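Local atomic coordinates of extracellular ligand-binding receptor (Sphaerobacter thermophilus, PDB entry 4ZPJ), a protein that probably captures a small solute outside the membrane and delivers it to an ABC transporter. Residues Phe169-Ala174 with Phe381-Glu386; Asp251-Phe256 with Ile279-Ser284; Gly389-Ile394 with Ile415-Asp420. All coordinates share one frame; numbering follows the deposited sequence.

Contact 1: Phe169-Ala174 with Phe381-Glu386. With ZN (zinc ion), chain I.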
loop_
_atom_site.group_PDB
_atom_site.type_symbol
_atom_site.label_atom_id
_atom_site.label_comp_id
_atom_site.label_asym_id
_atom_site.label_seq_id
_atom_site.Cartn_x
_atom_site.Cartn_y
_atom_site.Cartn_z
ATOM N N PHE A 169 7.154 1.180 12.744
ATOM C CA PHE A 169 5.781 1.496 12.456
ATOM C C PHE A 169 5.561 1.308 10.987
ATOM O O PHE A 169 6.469 1.572 10.186
ATOM C CB PHE A 169 5.484 2.971 12.805
ATOM C CG PHE A 169 5.650 3.314 14.258
ATOM C CD1 PHE A 169 6.921 3.555 14.792
ATOM C CD2 PHE A 169 4.572 3.438 15.062
ATOM C CE1 PHE A 169 7.084 3.857 16.147
ATOM C CE2 PHE A 169 4.705 3.793 16.427
ATOM C CZ PHE A 169 5.966 3.999 16.960
ATOM N N ARG A 170 4.361 0.921 10.608
ATOM C CA ARG A 170 4.034 0.817 9.201
ATOM C C ARG A 170 2.762 1.536 8.885
ATOM O O ARG A 170 1.754 1.324 9.560
ATOM C CB ARG A 170 3.953 -0.665 8.800
ATOM C CG ARG A 170 3.593 -0.862 7.355
ATOM C CD ARG A 170 4.319 -2.061 6.766
ATOM N NE ARG A 170 3.786 -3.273 7.293
ATOM C CZ ARG A 170 4.270 -4.487 7.087
ATOM N NH1 ARG A 170 5.352 -4.702 6.321
ATOM N NH2 ARG A 170 3.642 -5.524 7.626
ATOM N N VAL A 171 2.787 2.409 7.868
ATOM C CA VAL A 171 1.599 3.235 7.571
ATOM C C VAL A 171 0.948 2.825 6.248
ATOM O O VAL A 171 -0.068 3.411 5.839
ATOM C CB VAL A 171 1.909 4.734 7.503
ATOM C CG1 VAL A 171 2.417 5.259 8.830
ATOM C CG2 VAL A 171 2.910 5.030 6.409
ATOM N N SER A 172 1.543 1.866 5.544
ATOM C CA SER A 172 0.955 1.408 4.276
ATOM C C SER A 172 -0.025 0.205 4.471
ATOM O O SER A 172 -1.270 0.346 4.529
ATOM C CB SER A 172 2.095 1.080 3.319
ATOM O OG SER A 172 2.982 0.144 3.900
ATOM N N PHE A 173 0.522 -0.975 4.627
ATOM C CA PHE A 173 -0.320 -2.145 4.753
ATOM C C PHE A 173 0.605 -3.290 5.046
ATOM O O PHE A 173 1.803 -3.200 4.768
ATOM C CB PHE A 173 -1.093 -2.449 3.433
ATOM C CG PHE A 173 -0.251 -2.328 2.207
ATOM C CD1 PHE A 173 0.501 -3.396 1.763
ATOM C CD2 PHE A 173 -0.179 -1.141 1.507
ATOM C CE1 PHE A 173 1.322 -3.302 0.646
ATOM C CE2 PHE A 173 0.651 -1.021 0.389
ATOM C CZ PHE A 173 1.391 -2.105 -0.042
ATOM N N ALA A 174 0.081 -4.339 5.677
ATOM C CA ALA A 174 0.738 -5.640 5.468
ATOM C C ALA A 174 0.131 -6.214 4.181
ATOM O O ALA A 174 -1.080 -6.037 3.955
ATOM C CB ALA A 174 0.474 -6.556 6.647
ATOM N N PHE A 381 -7.233 7.046 10.628
ATOM C CA PHE A 381 -6.026 6.330 10.655
ATOM C C PHE A 381 -5.508 6.402 12.071
ATOM O O PHE A 381 -5.439 7.513 12.709
ATOM C CB PHE A 381 -4.980 6.903 9.696
ATOM C CG PHE A 381 -3.649 6.159 9.748
ATOM C CD1 PHE A 381 -2.736 6.429 10.738
ATOM C CD2 PHE A 381 -3.364 5.134 8.832
ATOM C CE1 PHE A 381 -1.525 5.718 10.811
ATOM C CE2 PHE A 381 -2.189 4.426 8.877
ATOM C CZ PHE A 381 -1.244 4.734 9.874
ATOM N N ARG A 382 -5.094 5.207 12.526
ATOM C CA ARG A 382 -4.298 5.057 13.701
ATOM C C ARG A 382 -3.459 3.793 13.579
ATOM O O ARG A 382 -3.565 3.051 12.599
ATOM C CB ARG A 382 -5.197 5.010 14.917
ATOM C CG ARG A 382 -6.148 3.876 14.952
ATOM C CD ARG A 382 -7.104 4.045 16.115
ATOM N NE ARG A 382 -8.187 3.070 15.993
ATOM C CZ ARG A 382 -8.152 1.829 16.478
ATOM N NH1 ARG A 382 -7.092 1.374 17.175
ATOM N NH2 ARG A 382 -9.212 1.038 16.259
ATOM N N PHE A 383 -2.624 3.565 14.592
ATOM C CA PHE A 383 -1.690 2.434 14.615
ATOM C C PHE A 383 -2.238 1.375 15.531
ATOM O O PHE A 383 -2.729 1.681 16.567
ATOM C CB PHE A 383 -0.342 2.855 15.176
ATOM C CG PHE A 383 0.532 3.632 14.181
ATOM C CD1 PHE A 383 0.958 3.038 13.000
ATOM C CD2 PHE A 383 0.977 4.928 14.465
ATOM C CE1 PHE A 383 1.786 3.728 12.113
ATOM C CE2 PHE A 383 1.829 5.609 13.585
ATOM C CZ PHE A 383 2.171 5.041 12.397
ATOM N N HIS A 384 -2.079 0.105 15.173
ATOM C CA HIS A 384 -2.376 -0.929 16.142
ATOM C C HIS A 384 -1.394 -0.821 17.326
ATOM O O HIS A 384 -0.160 -0.678 17.144
ATOM C CB HIS A 384 -2.277 -2.297 15.463
ATOM C CG HIS A 384 -3.010 -3.360 16.196
ATOM N ND1 HIS A 384 -2.458 -4.045 17.253
ATOM C CD2 HIS A 384 -4.291 -3.791 16.093
ATOM C CE1 HIS A 384 -3.364 -4.869 17.758
ATOM N NE2 HIS A 384 -4.496 -4.714 17.088
ATOM N N PRO A 385 -1.919 -0.902 18.548
ATOM C CA PRO A 385 -1.019 -0.735 19.693
ATOM C C PRO A 385 0.016 -1.868 19.848
ATOM O O PRO A 385 0.981 -1.698 20.546
ATOM C CB PRO A 385 -1.965 -0.699 20.920
ATOM C CG PRO A 385 -3.271 -1.174 20.424
ATOM C CD PRO A 385 -3.305 -1.230 18.934
ATOM N N GLU A 386 -0.218 -3.014 19.242
ATOM C CA GLU A 386 0.712 -4.138 19.354
ATOM C C GLU A 386 1.529 -4.372 18.098
ATOM O O GLU A 386 2.712 -4.535 18.217
ATOM C CB GLU A 386 -0.036 -5.376 19.709
ATOM C CG GLU A 386 -0.620 -5.270 21.122
ATOM C CD GLU A 386 -1.766 -6.222 21.343
ATOM O OE1 GLU A 386 -2.227 -6.803 20.352
ATOM O OE2 GLU A 386 -2.187 -6.443 22.499
HETATM ZN ZN ZN I . -3.497 -8.055 21.981
#
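Phe-169 and Val-171, at the end of strand 168-170, one of the two outermost strands of the mixed sheet, and just beyond it, meet Phe-381 and Phe-383 of strand 379-383 of the antiparallel sheet in a buried aromatic cluster. The ring of Phe-169 turns its edge to a face of Phe-383 in a T-shaped pair, with centroids 5.0 Å apart and planes at 59°. Its CD2 stands over the middle of that ring, 3.8 Å from Phe-383 CE2. With CG of Phe-383 anti to the carbonyl carbon (chi1 -78°), its ring lies between Phe-169 CD2 and Phe-381 CE1, which covers the opposite face. In plane with the Phe-383 ring, the carbonyl oxygen of Arg-170 lies at its edge, 3.5 Å from CE1. CG1 of Val-171 reaches both rings, 3.6 Å from Phe-383 CZ and 3.8 Å from Phe-381 CZ.

In this two-lobed periplasmic-binding-protein fold, the chain passes beyond Val-171 toward helix 180-188 of the other lobe. Ile-343 and Val-347 of helix 336-354 pack on the cluster, and Leu-366 and Leu-369 of helix 362-371 on Phe-169. Where segment 381-386 leaves the cluster, Glu-386 N donates to His-384 ND1, and the exposed Glu-386 carboxylate grips a zinc ion with both oxygens, OE2 at 2.1 Å and OE1 at 2.4 Å.

Contact 2: Asp251-Phe256 with Ile279-Ser284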
loop_
_atom_site.group_PDB
_atom_site.type_symbol
_atom_site.label_atom_id
_atom_site.label_comp_id
_atom_site.label_asym_id
_atom_site.label_seq_id
_atom_site.Cartn_x
_atom_site.Cartn_y
_atom_site.Cartn_z
ATOM N N ASP A 251 -17.189 -19.813 -8.516
ATOM C CA ASP A 251 -18.030 -18.687 -8.840
ATOM C C ASP A 251 -17.251 -17.432 -9.321
ATOM O O ASP A 251 -17.854 -16.590 -9.973
ATOM C CB ASP A 251 -18.891 -18.347 -7.627
ATOM C CG ASP A 251 -19.595 -19.574 -7.078
ATOM O OD1 ASP A 251 -20.270 -20.250 -7.917
ATOM O OD2 ASP A 251 -19.441 -19.861 -5.830
ATOM N N ALA A 252 -15.955 -17.321 -9.015
ATOM C CA ALA A 252 -15.195 -16.058 -9.242
ATOM C C ALA A 252 -13.709 -16.254 -9.077
ATOM O O ALA A 252 -13.297 -17.256 -8.540
ATOM C CB ALA A 252 -15.644 -14.922 -8.300
ATOM N N VAL A 253 -12.934 -15.263 -9.492
ATOM C CA VAL A 253 -11.492 -15.309 -9.403
ATOM C C VAL A 253 -10.997 -14.081 -8.686
ATOM O O VAL A 253 -11.513 -13.048 -8.937
ATOM C CB VAL A 253 -10.880 -15.228 -10.826
ATOM C CG1 VAL A 253 -9.360 -15.282 -10.771
ATOM C CG2 VAL A 253 -11.419 -16.358 -11.647
ATOM N N PHE A 254 -10.005 -14.202 -7.822
ATOM C CA PHE A 254 -9.271 -13.057 -7.301
ATOM C C PHE A 254 -7.868 -13.085 -7.909
ATOM O O PHE A 254 -7.249 -14.138 -7.909
ATOM C CB PHE A 254 -9.169 -13.108 -5.782
ATOM C CG PHE A 254 -8.133 -12.149 -5.201
ATOM C CD1 PHE A 254 -8.423 -10.798 -5.003
ATOM C CD2 PHE A 254 -6.894 -12.586 -4.855
ATOM C CE1 PHE A 254 -7.463 -9.911 -4.498
ATOM C CE2 PHE A 254 -5.929 -11.721 -4.345
ATOM C CZ PHE A 254 -6.205 -10.397 -4.166
ATOM N N ALA A 255 -7.374 -11.953 -8.417
ATOM C CA ALA A 255 -6.027 -11.852 -9.003
ATOM C C ALA A 255 -5.212 -10.633 -8.522
ATOM O O ALA A 255 -5.725 -9.475 -8.422
ATOM C CB ALA A 255 -6.128 -11.802 -10.494
ATOM N N PHE A 256 -3.940 -10.901 -8.234
ATOM C CA PHE A 256 -2.960 -9.879 -7.839
ATOM C C PHE A 256 -1.657 -9.968 -8.613
ATOM O O PHE A 256 -1.073 -11.044 -8.733
ATOM C CB PHE A 256 -2.634 -10.027 -6.359
ATOM C CG PHE A 256 -1.435 -9.262 -5.929
ATOM C CD1 PHE A 256 -0.159 -9.829 -6.015
ATOM C CD2 PHE A 256 -1.574 -7.987 -5.410
ATOM C CE1 PHE A 256 0.965 -9.119 -5.614
ATOM C CE2 PHE A 256 -0.448 -7.258 -5.003
ATOM C CZ PHE A 256 0.819 -7.835 -5.098
ATOM N N ILE A 279 -16.635 -15.090 -16.325
ATOM C CA ILE A 279 -16.157 -15.406 -14.984
ATOM C C ILE A 279 -15.856 -14.127 -14.186
ATOM O O ILE A 279 -14.922 -13.393 -14.509
ATOM C CB ILE A 279 -14.906 -16.279 -15.076
ATOM C CG1 ILE A 279 -15.255 -17.626 -15.688
ATOM C CG2 ILE A 279 -14.312 -16.538 -13.720
ATOM C CD1 ILE A 279 -14.033 -18.325 -16.255
ATOM N N PRO A 280 -16.650 -13.859 -13.143
ATOM C CA PRO A 280 -16.398 -12.641 -12.359
ATOM C C PRO A 280 -15.006 -12.595 -11.807
ATOM O O PRO A 280 -14.478 -13.596 -11.352
ATOM C CB PRO A 280 -17.433 -12.719 -11.212
ATOM C CG PRO A 280 -18.549 -13.582 -11.791
ATOM C CD PRO A 280 -17.846 -14.591 -12.673
ATOM N N LEU A 281 -14.432 -11.413 -11.821
ATOM C CA LEU A 281 -13.057 -11.236 -11.409
ATOM C C LEU A 281 -12.997 -10.113 -10.394
ATOM O O LEU A 281 -13.603 -9.056 -10.615
ATOM C CB LEU A 281 -12.226 -10.877 -12.621
ATOM C CG LEU A 281 -10.831 -10.350 -12.357
ATOM C CD1 LEU A 281 -9.973 -11.415 -11.725
ATOM C CD2 LEU A 281 -10.235 -9.898 -13.668
ATOM N N ILE A 282 -12.255 -10.339 -9.297
ATOM C CA ILE A 282 -11.982 -9.316 -8.329
ATOM C C ILE A 282 -10.492 -9.087 -8.434
ATOM O O ILE A 282 -9.679 -9.953 -8.051
ATOM C CB ILE A 282 -12.362 -9.745 -6.912
ATOM C CG1 ILE A 282 -13.874 -9.909 -6.820
ATOM C CG2 ILE A 282 -11.813 -8.758 -5.903
ATOM C CD1 ILE A 282 -14.372 -10.437 -5.511
ATOM N N PRO A 283 -10.117 -7.949 -9.016
ATOM C CA PRO A 283 -8.742 -7.595 -9.049
ATOM C C PRO A 283 -8.311 -7.084 -7.729
ATOM O O PRO A 283 -9.108 -6.544 -6.959
ATOM C CB PRO A 283 -8.670 -6.423 -10.025
ATOM C CG PRO A 283 -10.029 -6.187 -10.536
ATOM C CD PRO A 283 -10.978 -6.916 -9.611
ATOM N N SER A 284 -7.022 -7.211 -7.480
ATOM C CA SER A 284 -6.426 -6.485 -6.383
ATOM C C SER A 284 -6.525 -4.994 -6.668
ATOM O O SER A 284 -6.373 -4.549 -7.829
ATOM C CB SER A 284 -4.955 -6.868 -6.233
ATOM O OG SER A 284 -4.250 -5.878 -5.526
#
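Val-253, Phe-254 and Ala-255 run parallel to Leu-281, Ile-282 and Pro-283, the axes of strands 252-256 and 281-283 approaching to 4.7 Å with 20° between their directions. Helix 261-272 links the two strands in a beta-alpha-beta crossover, and strand 281-283 forms one margin of the four-stranded parallel sheet. Val-253 and Ala-255 turn both backbone polar groups to this neighbour: Val-253 N donates to Pro-280 O (2.9 Å) and Val-253 O accepts Ile-282 N (2.8 Å), while Ala-255 repeats the pattern with Ile-282 O and Ser-284 N. The peptide groups of Phe-254 bond instead to strand 194-200, at Val-196 and His-198.

On the face that carries Val-253, Ala-255 and Leu-281, methyl CD1 of Leu-281 reaches across to both partners, 4.0 Å from Val-253 CB and 4.1 Å from Ala-255 CB. Val-253 CG2 also meets Ile-279 CG2 at 3.6 Å, the two side chains crossing at a slant. Phe-266 and Tyr-270 of helix 261-272 pack over this side.

The other face carries Phe-254 and Ile-282, whose side chains cross at about a right angle. With chi1 at 166°, the Phe-254 ring leans toward strand 281-283, bringing CD1 within 3.4 Å of Ile-282 O and near Ile-282 CG2, and CE1 near Ser-284 CA; Phe-212 of helix 203-218 stacks on the ring. An alanine here removes the ring, which is likely to leave Phe-212 without its stack and a gap beside Ile-282 CG2. At the far end, Ser-284 OG, which is hydrogen-bonded to Asp-179, lies in plane with the Phe-256 ring at its edge, 3.4 Å from CD2.

Contact 3: Gly389-Ile394 with Ile415-Asp420. With ZN (zinc ion), chain D; ZN (zinc ion), chain C.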
loop_
_atom_site.group_PDB
_atom_site.type_symbol
_atom_site.label_atom_id
_atom_site.label_comp_id
_atom_site.label_asym_id
_atom_site.label_seq_id
_atom_site.Cartn_x
_atom_site.Cartn_y
_atom_site.Cartn_z
ATOM N N GLY A 389 1.216 -1.560 12.981
ATOM C CA GLY A 389 0.819 -1.469 11.585
ATOM C C GLY A 389 -0.465 -0.650 11.615
ATOM O O GLY A 389 -0.876 -0.151 12.684
ATOM N N PRO A 390 -1.081 -0.456 10.448
ATOM C CA PRO A 390 -2.221 0.434 10.314
ATOM C C PRO A 390 -3.529 -0.151 10.719
ATOM O O PRO A 390 -3.784 -1.293 10.438
ATOM C CB PRO A 390 -2.289 0.681 8.808
ATOM C CG PRO A 390 -0.977 0.360 8.287
ATOM C CD PRO A 390 -0.535 -0.813 9.126
ATOM N N VAL A 391 -4.333 0.645 11.401
ATOM C CA VAL A 391 -5.711 0.358 11.695
ATOM C C VAL A 391 -6.447 1.497 10.946
ATOM O O VAL A 391 -6.404 2.655 11.333
ATOM C CB VAL A 391 -6.014 0.428 13.191
ATOM C CG1 VAL A 391 -7.500 0.227 13.466
ATOM C CG2 VAL A 391 -5.243 -0.632 13.953
ATOM N N THR A 392 -7.087 1.162 9.843
ATOM C CA THR A 392 -7.502 2.163 8.870
ATOM C C THR A 392 -8.765 1.759 8.092
ATOM O O THR A 392 -9.278 0.629 8.201
ATOM C CB THR A 392 -6.312 2.394 7.936
ATOM O OG1 THR A 392 -6.491 3.619 7.247
ATOM C CG2 THR A 392 -6.023 1.146 6.943
ATOM N N THR A 393 -9.279 2.688 7.295
ATOM C CA THR A 393 -10.517 2.487 6.577
ATOM C C THR A 393 -10.111 1.919 5.210
ATOM O O THR A 393 -9.294 2.510 4.532
ATOM C CB THR A 393 -11.311 3.811 6.494
ATOM O OG1 THR A 393 -11.747 4.201 7.813
ATOM C CG2 THR A 393 -12.550 3.705 5.585
ATOM N N ILE A 394 -10.614 0.745 4.846
ATOM C CA ILE A 394 -10.370 0.196 3.524
ATOM C C ILE A 394 -11.576 0.538 2.633
ATOM O O ILE A 394 -12.691 0.428 3.101
ATOM C CB ILE A 394 -10.200 -1.320 3.574
ATOM C CG1 ILE A 394 -9.028 -1.692 4.491
ATOM C CG2 ILE A 394 -10.042 -1.908 2.168
ATOM C CD1 ILE A 394 -7.682 -1.113 4.040
ATOM N N ILE A 415 -14.894 -0.125 4.877
ATOM C CA ILE A 415 -14.662 -1.034 6.041
ATOM C C ILE A 415 -13.726 -0.262 6.963
ATOM O O ILE A 415 -12.551 -0.088 6.654
ATOM C CB ILE A 415 -14.032 -2.402 5.654
ATOM C CG1 ILE A 415 -14.891 -3.171 4.653
ATOM C CG2 ILE A 415 -13.930 -3.321 6.868
ATOM C CD1 ILE A 415 -14.689 -2.768 3.218
ATOM N N PRO A 416 -14.251 0.288 8.049
ATOM C CA PRO A 416 -13.425 1.085 9.024
ATOM C C PRO A 416 -12.593 0.182 9.936
ATOM O O PRO A 416 -12.923 -1.014 10.137
ATOM C CB PRO A 416 -14.484 1.796 9.881
ATOM C CG PRO A 416 -15.690 0.902 9.815
ATOM C CD PRO A 416 -15.687 0.311 8.417
ATOM N N ASP A 417 -11.524 0.737 10.464
ATOM C CA ASP A 417 -10.789 0.094 11.546
ATOM C C ASP A 417 -10.369 -1.326 11.189
ATOM O O ASP A 417 -10.410 -2.249 11.992
ATOM C CB ASP A 417 -11.593 0.126 12.825
ATOM C CG ASP A 417 -12.041 1.569 13.192
ATOM O OD1 ASP A 417 -11.330 2.347 13.806
ATOM O OD2 ASP A 417 -13.192 1.891 12.953
ATOM N N PHE A 418 -9.921 -1.476 9.968
ATOM C CA PHE A 418 -9.411 -2.737 9.533
ATOM C C PHE A 418 -7.895 -2.826 9.811
ATOM O O PHE A 418 -7.095 -2.073 9.249
ATOM C CB PHE A 418 -9.729 -2.926 8.093
ATOM C CG PHE A 418 -9.678 -4.373 7.669
ATOM C CD1 PHE A 418 -10.720 -5.244 7.997
ATOM C CD2 PHE A 418 -8.583 -4.852 6.993
ATOM C CE1 PHE A 418 -10.651 -6.558 7.600
ATOM C CE2 PHE A 418 -8.483 -6.180 6.633
ATOM C CZ PHE A 418 -9.517 -7.025 6.910
ATOM N N ASP A 419 -7.511 -3.737 10.701
ATOM C CA ASP A 419 -6.121 -3.847 11.101
ATOM C C ASP A 419 -5.344 -4.911 10.332
ATOM O O ASP A 419 -5.924 -5.643 9.516
ATOM C CB ASP A 419 -5.979 -4.059 12.599
ATOM C CG ASP A 419 -6.608 -5.332 13.105
ATOM O OD1 ASP A 419 -6.508 -6.421 12.488
ATOM O OD2 ASP A 419 -7.195 -5.230 14.202
ATOM N N ASP A 420 -4.049 -4.993 10.600
ATOM C CA ASP A 420 -3.180 -5.900 9.856
ATOM C C ASP A 420 -3.081 -7.300 10.498
ATOM O O ASP A 420 -2.206 -8.081 10.195
ATOM C CB ASP A 420 -1.787 -5.264 9.617
ATOM C CG ASP A 420 -1.051 -4.940 10.899
ATOM O OD1 ASP A 420 -1.681 -4.903 11.978
ATOM O OD2 ASP A 420 0.170 -4.671 10.827
HETATM ZN ZN ZN D . -12.272 4.088 13.623
HETATM ZN ZN ZN C . -8.420 -6.712 15.092
HETATM O O HOH W 1 -10.858 3.606 10.186
#
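Ile-394 and Ile-415 exchange two backbone hydrogen bonds, Ile-394 N to Ile-415 O at 2.8 Å and Ile-415 N to Ile-394 O at 2.9 Å. The next pair is less even. Phe-418 N reaches Thr-392 O at 2.8 Å, but the return bond from Thr-392 N to Phe-418 O is stretched to 3.3 Å, its donor standing well above the carbonyl plane. Asp-417 N is also close to Thr-392 O, yet it is poorly angled for a bond; it donates instead to a water that also bonds Thr-393 OG1, so that the water bridges the two strands.

Two carboxylates lead outward to metal. Asp-417 holds one zinc ion through both oxygens, OD1 at 2.0 Å and OD2 at 2.5 Å, and Asp-419 OD2 binds another at 2.1 Å while its OD1 accepts from Leu-421 N. Asp-420 turns back to the protein, with OD2 beside Gly-389 CA and hydrogen-bonded to Thr-158.

Val-391 fills the angle between the first two aspartates: CG1 packs on Asp-417 CA, and CG2 lies alongside Asp-419 CB at 3.8 Å, the two side chains pointing the same way. On the face shared by Ile-394, Ile-415 and Phe-418, CG1 of Ile-394 touches Phe-418 CB, and Pro-181 of helix 180-188 packs against all three residues. Asp-417, with positive backbone torsions (phi 54°, psi 42°), and Phe-418 together face Thr-392: this is a G1 beta bulge, which shifts the register of the hairpin 390-401/407-418 by one residue.

Contacts 1 and 3 adjoin, their centres about 8 Å apart, because strands 379-383 and 390-401 are neighbours in one antiparallel sheet. His-384 N lies 2.8 Å from Gly-389 O and Arg-382 O 2.8 Å from Val-391 N, both probable hydrogen bonds that would join the phenylalanine strand of contact 1 to the bulged hairpin. Contact 2 lies apart, in the four-stranded parallel sheet, its centre about 27 Å from that of contact 1 and 22 Å from that of contact 3. Zinc ions bind Glu-386 in contact 1 and Asp-417 and Asp-419 in contact 3; another lies about 7 Å from the Ile-279 side chain in contact 2. No solute is bound; in this family it probably lodges between the lobes.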